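Local coordinates for protein transcriptional regulator (GntR family) (Enterococcus faecalis, PDB 3DDV) that probably regulates transcription as a GntR-family repressor or activator, with its UTRA domain expected to bind a small effector molecule, at residues 98-101 with 102-106. Residues are numbered along the deposited sequence; the frame is centred on the assembly and turned at random.
Sequences EQIA and EYLEI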
ATOM      1  N   GLU B  98       3.292  27.374 -17.751  1.00 63.43           N
ATOM      2  CA  GLU B  98       2.745  28.342 -18.692  1.00 63.96           C
ATOM      3  C   GLU B  98       3.063  27.843 -20.079  1.00 63.92           C
ATOM      4  O   GLU B  98       2.203  27.765 -20.953  1.00 64.26           O
ATOM      5  CB  GLU B  98       3.397  29.692 -18.468  1.00 64.18           C
ATOM      6  CG  GLU B  98       2.928  30.831 -19.399  1.00 65.28           C
ATOM      7  CD  GLU B  98       3.934  32.017 -19.356  1.00 67.67           C
ATOM      8  OE1 GLU B  98       4.619  32.227 -18.293  1.00 70.33           O
ATOM      9  OE2 GLU B  98       4.052  32.724 -20.396  1.00 73.63           O
ATOM     10  N   GLN B  99       4.328  27.475 -20.231  1.00 64.07           N
ATOM     11  CA  GLN B  99       4.891  26.951 -21.467  1.00 63.67           C
ATOM     12  C   GLN B  99       4.142  25.726 -22.015  1.00 63.32           C
ATOM     13  O   GLN B  99       3.642  25.723 -23.150  1.00 63.41           O
ATOM     14  CB  GLN B  99       6.367  26.613 -21.189  1.00 63.80           C
ATOM     15  CG  GLN B  99       7.139  26.160 -22.377  1.00 64.58           C
ATOM     16  CD  GLN B  99       7.075  27.168 -23.518  1.00 68.17           C
ATOM     17  OE1 GLN B  99       6.045  27.282 -24.250  1.00 67.56           O
ATOM     18  NE2 GLN B  99       8.190  27.915 -23.692  1.00 68.03           N
ATOM     19  N   ILE B 100       4.051  24.686 -21.195  1.00 62.96           N
ATOM     20  CA  ILE B 100       3.348  23.471 -21.605  1.00 62.69           C
ATOM     21  C   ILE B 100       1.871  23.734 -21.805  1.00 62.13           C
ATOM     22  O   ILE B 100       1.245  23.108 -22.643  1.00 62.00           O
ATOM     23  CB  ILE B 100       3.616  22.286 -20.634  1.00 62.67           C
ATOM     24  CG1 ILE B 100       4.882  21.557 -21.104  1.00 61.31           C
ATOM     25  CG2 ILE B 100       2.411  21.321 -20.590  1.00 61.97           C
ATOM     26  CD1 ILE B 100       5.643  20.989 -20.025  1.00 59.86           C
ATOM     27  N   ALA B 101       1.329  24.689 -21.066  1.00 61.83           N
ATOM     28  CA  ALA B 101      -0.031  25.114 -21.312  1.00 62.17           C
ATOM     29  C   ALA B 101      -0.168  25.682 -22.741  1.00 62.19           C
ATOM     30  O   ALA B 101      -1.069  25.251 -23.492  1.00 60.67           O
ATOM     31  CB  ALA B 101      -0.446  26.120 -20.289  1.00 61.70           C
ATOM     32  N   GLU B 102       0.728  26.613 -23.118  1.00 62.42           N
ATOM     33  CA  GLU B 102       0.680  27.201 -24.466  1.00 63.31           C
ATOM     34  C   GLU B 102       0.725  26.100 -25.475  1.00 62.80           C
ATOM     35  O   GLU B 102      -0.104  26.057 -26.353  1.00 62.23           O
ATOM     36  CB  GLU B 102       1.847  28.109 -24.803  1.00 63.78           C
ATOM     37  CG  GLU B 102       2.126  29.316 -23.876  1.00 66.53           C
ATOM     38  CD  GLU B 102       3.346  30.136 -24.384  1.00 66.96           C
ATOM     39  OE1 GLU B 102       3.411  30.322 -25.647  1.00 71.08           O
ATOM     40  OE2 GLU B 102       4.215  30.561 -23.545  1.00 68.24           O
ATOM     41  N   TYR B 103       1.703  25.203 -25.340  1.00 62.90           N
ATOM     42  CA  TYR B 103       1.869  24.088 -26.298  1.00 62.73           C
ATOM     43  C   TYR B 103       0.684  23.129 -26.371  1.00 62.42           C
ATOM     44  O   TYR B 103       0.345  22.619 -27.431  1.00 62.16           O
ATOM     45  CB  TYR B 103       3.068  23.225 -25.930  1.00 62.49           C
ATOM     46  CG  TYR B 103       4.427  23.830 -26.114  1.00 62.53           C
ATOM     47  CD1 TYR B 103       4.738  24.602 -27.239  1.00 63.11           C
ATOM     48  CD2 TYR B 103       5.443  23.561 -25.195  1.00 61.89           C
ATOM     49  CE1 TYR B 103       6.009  25.141 -27.413  1.00 61.14           C
ATOM     50  CE2 TYR B 103       6.698  24.092 -25.359  1.00 62.30           C
ATOM     51  CZ  TYR B 103       6.963  24.872 -26.474  1.00 62.08           C
ATOM     52  OH  TYR B 103       8.205  25.364 -26.624  1.00 63.69           O
ATOM     53  N   LEU B 104       0.099  22.813 -25.233  1.00 62.63           N
ATOM     54  CA  LEU B 104      -0.979  21.840 -25.234  1.00 62.76           C
ATOM     55  C   LEU B 104      -2.343  22.514 -25.330  1.00 62.85           C
ATOM     56  O   LEU B 104      -3.354  21.857 -25.404  1.00 62.42           O
ATOM     57  CB  LEU B 104      -0.855  20.939 -24.013  1.00 62.29           C
ATOM     58  CG  LEU B 104       0.296  19.933 -24.082  1.00 60.70           C
ATOM     59  CD1 LEU B 104       0.370  19.156 -22.810  1.00 59.52           C
ATOM     60  CD2 LEU B 104       0.082  18.966 -25.206  1.00 61.29           C
ATOM     61  N   GLU B 105      -2.364  23.839 -25.381  1.00 63.87           N
ATOM     62  CA  GLU B 105      -3.620  24.566 -25.549  1.00 64.37           C
ATOM     63  C   GLU B 105      -4.526  24.224 -24.395  1.00 64.54           C
ATOM     64  O   GLU B 105      -5.619  23.714 -24.609  1.00 63.71           O
ATOM     65  CB  GLU B 105      -4.307  24.194 -26.864  1.00 64.45           C
ATOM     66  CG  GLU B 105      -3.342  24.095 -27.994  1.00 64.99           C
ATOM     67  CD  GLU B 105      -3.958  24.319 -29.333  1.00 65.13           C
ATOM     68  OE1 GLU B 105      -4.913  23.626 -29.738  1.00 68.92           O
ATOM     69  OE2 GLU B 105      -3.449  25.200 -30.010  1.00 67.31           O
ATOM     70  N   ILE B 106      -4.023  24.477 -23.184  1.00 64.94           N
ATOM     71  CA  ILE B 106      -4.769  24.320 -21.943  1.00 65.25           C
ATOM     72  C   ILE B 106      -4.254  25.441 -21.066  1.00 65.80           C
ATOM     73  O   ILE B 106      -3.481  26.271 -21.566  1.00 65.53           O
ATOM     74  CB  ILE B 106      -4.550  22.920 -21.313  1.00 65.36           C
ATOM     75  CG1 ILE B 106      -3.073  22.724 -20.922  1.00 65.59           C
ATOM     76  CG2 ILE B 106      -5.033  21.825 -22.282  1.00 63.53           C
ATOM     77  CD1 ILE B 106      -2.729  21.309 -20.550  1.00 64.73           C
TER
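I100 and L104 pack on the sheet side of the short helix 98-104, where A101 and L104 are the buried residues. The side chains of I100 and L104 run side by side and point the same way, with I100 CG2 3.7 Å from L104 CD1. Both also rest on I112 of strand 111-121, and L104 reaches P47 of strand 46-56. The backbone of this turn is regular. E102 N bonds to E98 O, Y103 N to Q99 O and L104 N to I100 O; the L104 N to I100 O distance is 2.8 Å.

In the last turn, A101 O accepts two N-H groups. I106 N donates to A101 O at 3.1 Å and nearly straight, at 165°. This is the outer bond of a Schellman motif; the inner one, E105 N to E102 O, is weak. The bond from E105 N to A101 O is strongly bent, and weak. E105 has a positive phi, which turns the chain out of the helix. I106 CG1 then comes to 4.3 Å from A101 CB, and the I106 side chain also meets I112. R138 NH1 donates a hydrogen bond to L104 O.

Q99 and Y103 form a closely laid layer. The chain of Q99 bends at chi2 (55°), which folds its amide over one face of the Y103 ring. Amide and ring are almost parallel, 11° apart. Q99 OE1 lies 3.4 Å from Y103 CZ, offset toward the rim. The Y103 ring also meets F50, with the two rings nearly parallel.

The loose, exposed part is E98 and E102. They lie alongside each other with E98 OE2 3.8 Å from E102 OE2. These like charges probably repel, although a long, weak ion pair from E98 to R108 may ease this.

The arrangement is a short amphipathic helix closed by a Schellman motif, here joining strands 84-95 and 111-121 of the antiparallel sheet in the UTRA domain.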